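Local coordinates for putative lipoprotein (Bacteroides ovatus, PDB 3OQQ) that is of unknown function but is probably an extracellular lipoprotein that binds several calcium ions, at residues A[286-289]-A[290-293]; A[419-422]-A[423-426]; A[425-428]-A[429-432]. All blocks are in the same frame, centred on the assembly; numbering follows the deposited sequence.

How the contacts relate
Contact 1 (286-289 with 290-293) is partly buried, in the loop between strands 266-272 and 298-307; contacts 2 and 3 lie nearer the surface, in succession on the C-terminal run after helix 408-413. Contacts 2 and 3 share Asn425 and Phe426. Contact 1, about 14 Å from contact 3 between centres, meets it through Ile432, whose CD1 lies 3.3 Å from Gln286 O; contacts 1 and 2 stay about 13 Å apart at their nearest atoms. Their chemistry differs accordingly: a side-chain amide bonded to the backbone in contact 1, aromatic rings and water bridges in contact 2, a doubly gripped carbonyl and a calcium-bound carboxylate in contact 3.

Contact 1 of 3, residues A[286-289]-A[290-293]; sequences QVTQ and GKVR
Between Gln286 and Arg293 the chain doubles back, the end-to-end directions of 286-289 and 290-293 lying 157° apart, and the reversal is closed by a backbone bond from Lys291 N to Thr288 O of 2.8 Å. The backbone torsions of Gln289 and Gly290 fit a type II beta turn, with the glycine at the position where phi is positive. Across the open end, the Gln286 amide acts as a surrogate peptide for Arg293. Its OE1 accepts from Arg293 N at 2.8 Å, almost straight (176°) and on a lone pair, while NE2 donates to Arg293 O at 3.0 Å in the plane of that carbonyl. The chain of Gln286 is bent at chi2 (-59°), which brings the amide across to the opposite limb. Water 1 adds a third bridge beside it, accepting from Gln286 N at 2.8 Å and probably donating to Lys291 O. Val292 CG2 lies against Thr288 O at 3.5 Å, and Thr288 CG2 runs alongside Lys291 CG at 3.8 Å. The polar ends of Thr288 and Arg293 turn to Asp283 O and to a salt bridge with Asp247. Because the amide oxygen meets an N-H and the amide nitrogen a carbonyl, the pair of bonds fixes both the plane of the Gln286 amide and which way round it sits.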
loop_
_atom_site.group_PDB
_atom_site.type_symbol
_atom_site.label_atom_id
_atom_site.label_comp_id
_atom_site.label_asym_id
_atom_site.label_seq_id
_atom_site.Cartn_x
_atom_site.Cartn_y
_atom_site.Cartn_z
ATOM N N GLN A 286 -17.653 -6.444 -7.809
ATOM C CA GLN A 286 -16.641 -7.513 -7.859
ATOM C C GLN A 286 -16.684 -8.403 -6.601
ATOM O O GLN A 286 -15.630 -8.833 -6.146
ATOM C CB GLN A 286 -15.222 -6.919 -8.063
ATOM C CG GLN A 286 -15.059 -5.988 -9.310
ATOM C CD GLN A 286 -15.381 -6.688 -10.631
ATOM O OE1 GLN A 286 -16.502 -7.115 -10.886
ATOM N NE2 GLN A 286 -14.425 -6.787 -11.527
ATOM N N VAL A 287 -17.888 -8.670 -6.031
ATOM C CA VAL A 287 -18.024 -9.493 -4.798
ATOM C C VAL A 287 -19.115 -10.609 -4.902
ATOM O O VAL A 287 -19.190 -11.507 -4.045
ATOM C CB VAL A 287 -18.272 -8.611 -3.520
ATOM C CG1 VAL A 287 -17.108 -7.668 -3.258
ATOM C CG2 VAL A 287 -19.608 -7.844 -3.563
ATOM N N THR A 288 -20.003 -10.523 -5.884
ATOM C CA THR A 288 -21.109 -11.482 -5.931
ATOM C C THR A 288 -20.872 -12.496 -7.045
ATOM O O THR A 288 -20.697 -12.115 -8.209
ATOM C CB THR A 288 -22.483 -10.748 -6.068
ATOM O OG1 THR A 288 -22.672 -9.814 -4.983
ATOM C CG2 THR A 288 -23.659 -11.709 -6.109
ATOM N N GLN A 289 -20.895 -13.802 -6.678
ATOM C CA GLN A 289 -20.693 -14.870 -7.639
ATOM C C GLN A 289 -21.748 -14.788 -8.752
ATOM O O GLN A 289 -22.951 -14.680 -8.462
ATOM C CB GLN A 289 -20.696 -16.243 -6.967
ATOM C CG GLN A 289 -20.277 -17.340 -7.949
ATOM C CD GLN A 289 -20.068 -18.657 -7.284
ATOM O OE1 GLN A 289 -20.023 -18.772 -6.058
ATOM N NE2 GLN A 289 -19.916 -19.674 -8.095
ATOM N N GLY A 290 -21.272 -14.833 -10.000
ATOM C CA GLY A 290 -22.104 -14.728 -11.193
ATOM C C GLY A 290 -22.227 -13.293 -11.662
ATOM O O GLY A 290 -22.748 -13.045 -12.750
ATOM N N LYS A 291 -21.748 -12.315 -10.836
ATOM C CA LYS A 291 -21.836 -10.889 -11.170
ATOM C C LYS A 291 -20.448 -10.244 -11.297
ATOM O O LYS A 291 -20.351 -9.077 -11.703
ATOM C CB LYS A 291 -22.701 -10.126 -10.129
ATOM C CG LYS A 291 -24.053 -10.778 -9.791
ATOM C CD LYS A 291 -24.973 -10.821 -10.998
ATOM C CE LYS A 291 -26.315 -11.436 -10.700
ATOM N NZ LYS A 291 -27.226 -11.269 -11.861
ATOM N N VAL A 292 -19.374 -10.987 -10.970
ATOM C CA VAL A 292 -18.010 -10.441 -11.064
ATOM C C VAL A 292 -17.668 -10.216 -12.559
ATOM O O VAL A 292 -17.917 -11.088 -13.389
ATOM C CB VAL A 292 -16.969 -11.341 -10.350
ATOM C CG1 VAL A 292 -15.563 -10.752 -10.446
ATOM C CG2 VAL A 292 -17.358 -11.567 -8.888
ATOM N N ARG A 293 -17.135 -9.040 -12.887
ATOM C CA ARG A 293 -16.815 -8.686 -14.268
ATOM C C ARG A 293 -15.369 -9.079 -14.526
ATOM O O ARG A 293 -14.442 -8.506 -13.950
ATOM C CB ARG A 293 -17.075 -7.195 -14.509
ATOM C CG ARG A 293 -18.521 -6.814 -14.178
ATOM C CD ARG A 293 -18.721 -5.308 -14.118
ATOM N NE ARG A 293 -18.537 -4.736 -15.447
ATOM C CZ ARG A 293 -18.572 -3.443 -15.724
ATOM N NH1 ARG A 293 -18.814 -2.556 -14.768
ATOM N NH2 ARG A 293 -18.369 -3.025 -16.963
HETATM O O HOH W 1 -19.658 -6.811 -9.778
#

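Contact 2 of 3, residues A[419-422]-A[423-426]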
loop_
_atom_site.group_PDB
_atom_site.type_symbol
_atom_site.label_atom_id
_atom_site.label_comp_id
_atom_site.label_asym_id
_atom_site.label_seq_id
_atom_site.Cartn_x
_atom_site.Cartn_y
_atom_site.Cartn_z
ATOM N N ASN A 419 1.072 -19.799 11.817
ATOM C CA ASN A 419 0.411 -19.651 10.518
ATOM C C ASN A 419 0.627 -18.263 9.939
ATOM O O ASN A 419 -0.339 -17.588 9.574
ATOM C CB ASN A 419 -1.089 -19.939 10.678
ATOM C CG ASN A 419 -1.343 -21.322 11.196
ATOM O OD1 ASN A 419 -1.375 -21.576 12.404
ATOM N ND2 ASN A 419 -1.467 -22.248 10.282
ATOM N N GLN A 420 1.901 -17.824 9.894
ATOM C CA GLN A 420 2.279 -16.504 9.388
ATOM C C GLN A 420 1.975 -16.382 7.917
ATOM O O GLN A 420 1.750 -15.283 7.439
ATOM C CB GLN A 420 3.747 -16.218 9.687
ATOM C CG GLN A 420 3.918 -15.768 11.143
ATOM C CD GLN A 420 5.320 -15.795 11.668
ATOM O OE1 GLN A 420 6.301 -15.677 10.938
ATOM N NE2 GLN A 420 5.439 -15.917 12.976
ATOM N N LYS A 421 1.882 -17.512 7.213
ATOM C CA LYS A 421 1.526 -17.564 5.792
ATOM C C LYS A 421 0.072 -18.047 5.622
ATOM O O LYS A 421 -0.264 -18.691 4.632
ATOM C CB LYS A 421 2.503 -18.460 5.017
ATOM C CG LYS A 421 3.847 -17.789 4.742
ATOM C CD LYS A 421 4.906 -18.864 4.532
ATOM C CE LYS A 421 5.825 -18.644 3.367
ATOM N NZ LYS A 421 6.876 -19.701 3.309
ATOM N N TRP A 422 -0.803 -17.657 6.552
ATOM C CA TRP A 422 -2.214 -18.024 6.536
ATOM C C TRP A 422 -2.909 -17.600 5.239
ATOM O O TRP A 422 -3.826 -18.308 4.812
ATOM C CB TRP A 422 -2.953 -17.411 7.739
ATOM C CG TRP A 422 -2.938 -15.913 7.750
ATOM C CD1 TRP A 422 -2.028 -15.107 8.363
ATOM C CD2 TRP A 422 -3.872 -15.041 7.091
ATOM N NE1 TRP A 422 -2.361 -13.788 8.170
ATOM C CE2 TRP A 422 -3.493 -13.716 7.400
ATOM C CE3 TRP A 422 -5.020 -15.253 6.296
ATOM C CZ2 TRP A 422 -4.180 -12.597 6.888
ATOM C CZ3 TRP A 422 -5.675 -14.148 5.757
ATOM C CH2 TRP A 422 -5.282 -12.838 6.093
ATOM N N TYR A 423 -2.489 -16.436 4.650
ATOM C CA TYR A 423 -3.049 -15.813 3.435
ATOM C C TYR A 423 -2.804 -16.661 2.182
ATOM O O TYR A 423 -3.504 -16.479 1.187
ATOM C CB TYR A 423 -2.487 -14.399 3.224
ATOM C CG TYR A 423 -0.989 -14.313 3.442
ATOM C CD1 TYR A 423 -0.096 -14.767 2.476
ATOM C CD2 TYR A 423 -0.466 -13.761 4.605
ATOM C CE1 TYR A 423 1.280 -14.736 2.690
ATOM C CE2 TYR A 423 0.910 -13.682 4.810
ATOM C CZ TYR A 423 1.779 -14.184 3.853
ATOM O OH TYR A 423 3.141 -14.119 4.047
ATOM N N GLU A 424 -1.829 -17.593 2.240
ATOM C CA GLU A 424 -1.530 -18.522 1.158
ATOM C C GLU A 424 -2.570 -19.665 1.145
ATOM O O GLU A 424 -2.691 -20.371 0.138
ATOM C CB GLU A 424 -0.103 -19.107 1.313
ATOM C CG GLU A 424 1.009 -18.115 1.031
ATOM C CD GLU A 424 2.438 -18.622 0.973
ATOM O OE1 GLU A 424 2.680 -19.811 1.277
ATOM O OE2 GLU A 424 3.327 -17.807 0.644
ATOM N N ASN A 425 -3.290 -19.873 2.261
ATOM C CA ASN A 425 -4.256 -20.975 2.332
ATOM C C ASN A 425 -5.683 -20.449 2.158
ATOM O O ASN A 425 -6.415 -20.300 3.129
ATOM C CB ASN A 425 -4.097 -21.792 3.644
ATOM C CG ASN A 425 -5.051 -22.976 3.770
ATOM O OD1 ASN A 425 -5.543 -23.539 2.784
ATOM N ND2 ASN A 425 -5.330 -23.392 4.983
ATOM N N PHE A 426 -6.063 -20.137 0.915
ATOM C CA PHE A 426 -7.406 -19.632 0.638
ATOM C C PHE A 426 -8.270 -20.753 0.106
ATOM O O PHE A 426 -7.751 -21.688 -0.478
ATOM C CB PHE A 426 -7.349 -18.462 -0.378
ATOM C CG PHE A 426 -6.781 -18.841 -1.733
ATOM C CD1 PHE A 426 -5.413 -18.790 -1.971
ATOM C CD2 PHE A 426 -7.615 -19.259 -2.762
ATOM C CE1 PHE A 426 -4.892 -19.150 -3.211
ATOM C CE2 PHE A 426 -7.090 -19.639 -3.997
ATOM C CZ PHE A 426 -5.732 -19.572 -4.215
HETATM O O HOH W 2 4.182 -13.203 6.230
HETATM O O HOH W 3 5.495 -21.041 0.950
HETATM O O HOH W 4 -5.987 -19.492 5.800
#
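A type I beta turn from Asn419 to Trp422 runs into a short 3-10 turn, and here Lys421 and Trp422 meet Glu424 and Asn425 through successive bonds three residues apart. Glu424 N donates to Lys421 O at 3.1 Å and Asn425 N to Trp422 O at 3.0 Å, the spacing that defines 3-10 structure. The turn brings two neighbouring aromatic rings together in a T-shaped stack. The edge of Tyr423 is directed at the face of the five-membered ring of Trp422, with centroids 5.3 Å apart and planes at 67°. Trp422 has its CG between the backbone N and carbonyl carbon (chi1 62°), folding the indole back over the following residue; Tyr423 CB consequently lies over the six-membered ring, 4.0 Å from its centroid and 8° off the normal, a CH-pi contact. Tyr423 is met in turn by Lys421 CA, over one ring face at 4.1 Å from the centroid. Beyond the two segments, Tyr405 and Phe408 meet the indole edge-to-face and the ring of Trp411 also packs on it, joining the turn to helix 408-413 and the chain before it.

Three waters bridge polar atoms of the turn. Lys421 and Glu424 run alongside each other in the same direction, yet Lys421 NZ and Glu424 OE1 are 4.7 Å apart; water 3 spans them, accepting from the amine and donating to the carboxylate. Asn425 ND2 instead reaches Asp407. At the end of the turn, water 4 donates to both Trp422 O and Asn425 O. On the phenol side, Tyr423 OH is 2.6 Å from water 2, which lies in the ring plane and donates a weak bond to Gln420 O.

Contact 3 of 3, residues A[425-428]-A[429-432]. With CA (calcium ion), chain D.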
loop_
_atom_site.group_PDB
_atom_site.type_symbol
_atom_site.label_atom_id
_atom_site.label_comp_id
_atom_site.label_asym_id
_atom_site.label_seq_id
_atom_site.Cartn_x
_atom_site.Cartn_y
_atom_site.Cartn_z
ATOM N N ASN A 425 -3.290 -19.873 2.261
ATOM C CA ASN A 425 -4.256 -20.975 2.332
ATOM C C ASN A 425 -5.683 -20.449 2.158
ATOM O O ASN A 425 -6.415 -20.300 3.129
ATOM C CB ASN A 425 -4.097 -21.792 3.644
ATOM C CG ASN A 425 -5.051 -22.976 3.770
ATOM O OD1 ASN A 425 -5.543 -23.539 2.784
ATOM N ND2 ASN A 425 -5.330 -23.392 4.983
ATOM N N PHE A 426 -6.063 -20.137 0.915
ATOM C CA PHE A 426 -7.406 -19.632 0.638
ATOM C C PHE A 426 -8.270 -20.753 0.106
ATOM O O PHE A 426 -7.751 -21.688 -0.478
ATOM C CB PHE A 426 -7.349 -18.462 -0.378
ATOM C CG PHE A 426 -6.781 -18.841 -1.733
ATOM C CD1 PHE A 426 -5.413 -18.790 -1.971
ATOM C CD2 PHE A 426 -7.615 -19.259 -2.762
ATOM C CE1 PHE A 426 -4.892 -19.150 -3.211
ATOM C CE2 PHE A 426 -7.090 -19.639 -3.997
ATOM C CZ PHE A 426 -5.732 -19.572 -4.215
ATOM N N VAL A 427 -9.586 -20.653 0.270
ATOM C CA VAL A 427 -10.531 -21.625 -0.285
ATOM C C VAL A 427 -11.046 -20.995 -1.576
ATOM O O VAL A 427 -11.638 -19.904 -1.538
ATOM C CB VAL A 427 -11.660 -21.955 0.712
ATOM C CG1 VAL A 427 -12.691 -22.888 0.092
ATOM C CG2 VAL A 427 -11.089 -22.546 1.999
ATOM N N ASP A 428 -10.793 -21.667 -2.716
ATOM C CA ASP A 428 -11.176 -21.186 -4.034
ATOM C C ASP A 428 -12.657 -20.764 -4.087
ATOM O O ASP A 428 -12.939 -19.650 -4.515
ATOM C CB ASP A 428 -10.892 -22.269 -5.102
ATOM C CG ASP A 428 -11.315 -21.868 -6.504
ATOM O OD1 ASP A 428 -11.461 -20.662 -6.752
ATOM O OD2 ASP A 428 -11.488 -22.757 -7.342
ATOM N N GLU A 429 -13.594 -21.656 -3.697
ATOM C CA GLU A 429 -15.037 -21.384 -3.798
ATOM C C GLU A 429 -15.512 -20.210 -2.894
ATOM O O GLU A 429 -16.648 -19.752 -3.059
ATOM C CB GLU A 429 -15.860 -22.676 -3.531
ATOM C CG GLU A 429 -16.118 -23.048 -2.083
ATOM C CD GLU A 429 -17.574 -23.069 -1.625
ATOM O OE1 GLU A 429 -18.432 -22.370 -2.221
ATOM O OE2 GLU A 429 -17.840 -23.750 -0.608
ATOM N N LYS A 430 -14.653 -19.727 -1.958
ATOM C CA LYS A 430 -15.005 -18.651 -1.030
ATOM C C LYS A 430 -14.302 -17.344 -1.358
ATOM O O LYS A 430 -14.540 -16.340 -0.680
ATOM C CB LYS A 430 -14.695 -19.084 0.408
ATOM C CG LYS A 430 -15.586 -20.256 0.795
ATOM C CD LYS A 430 -15.691 -20.551 2.241
ATOM C CE LYS A 430 -16.466 -21.848 2.452
ATOM N NZ LYS A 430 -17.928 -21.681 2.204
ATOM N N THR A 431 -13.432 -17.345 -2.398
ATOM C CA THR A 431 -12.679 -16.152 -2.730
ATOM C C THR A 431 -12.759 -15.827 -4.196
ATOM O O THR A 431 -13.105 -16.681 -5.002
ATOM C CB THR A 431 -11.213 -16.271 -2.281
ATOM O OG1 THR A 431 -10.623 -17.463 -2.842
ATOM C CG2 THR A 431 -11.063 -16.210 -0.772
ATOM N N ILE A 432 -12.415 -14.580 -4.530
ATOM C CA ILE A 432 -12.451 -14.034 -5.891
ATOM C C ILE A 432 -11.081 -13.620 -6.376
ATOM O O ILE A 432 -10.305 -13.003 -5.649
ATOM C CB ILE A 432 -13.386 -12.789 -5.916
ATOM C CG1 ILE A 432 -14.797 -13.158 -5.466
ATOM C CG2 ILE A 432 -13.376 -12.018 -7.275
ATOM C CD1 ILE A 432 -15.672 -11.980 -5.123
HETATM CA CA CA D . -12.460 -21.149 -8.897
HETATM O O HOH W 5 -10.597 -21.399 -10.147
#
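Val427 O is gripped from both faces of its carbonyl plane: Thr431 OG1 donates to it at 2.9 Å from one face, 48° out of the plane, and Lys430 N donates at 3.0 Å from the other. The hydroxyl gets there because Thr431 OG1 stands between its own backbone N and carbonyl carbon (chi1 55°), which turns it toward Val427 O. It also lies 3.5 Å from Phe426 CD2, with the threonine side chain set roughly perpendicular to the phenylalanine's. A third bond, Thr431 N to Asp428 O at 3.2 Å, completes the 3-10 turn, which delivers the chain to strand 431-432 and its antiparallel partner 394-395. Over the outside of the turn Val427 CG1 rests on aliphatic carbon, 4.0 Å from Lys430 CG, with Glu429 CG beside it. The polar ends of these two neighbours form a weak salt bridge, Lys430 NZ to Glu429 OE2. A valine in place of Thr431 would probably cost Val427 O the hydroxyl's bond, and with it one of the ties between the turn and the strand. Asp428, meanwhile, points outward to a calcium ion, with OD1 and OD2 each 2.4 Å from the metal; water 5 and one atom from outside the two segments are further ligands. Such bidentate chelation fixes the carboxylate's rotation, and the calcium's positive charge probably balances the carboxylate's negative charge at this exposed position.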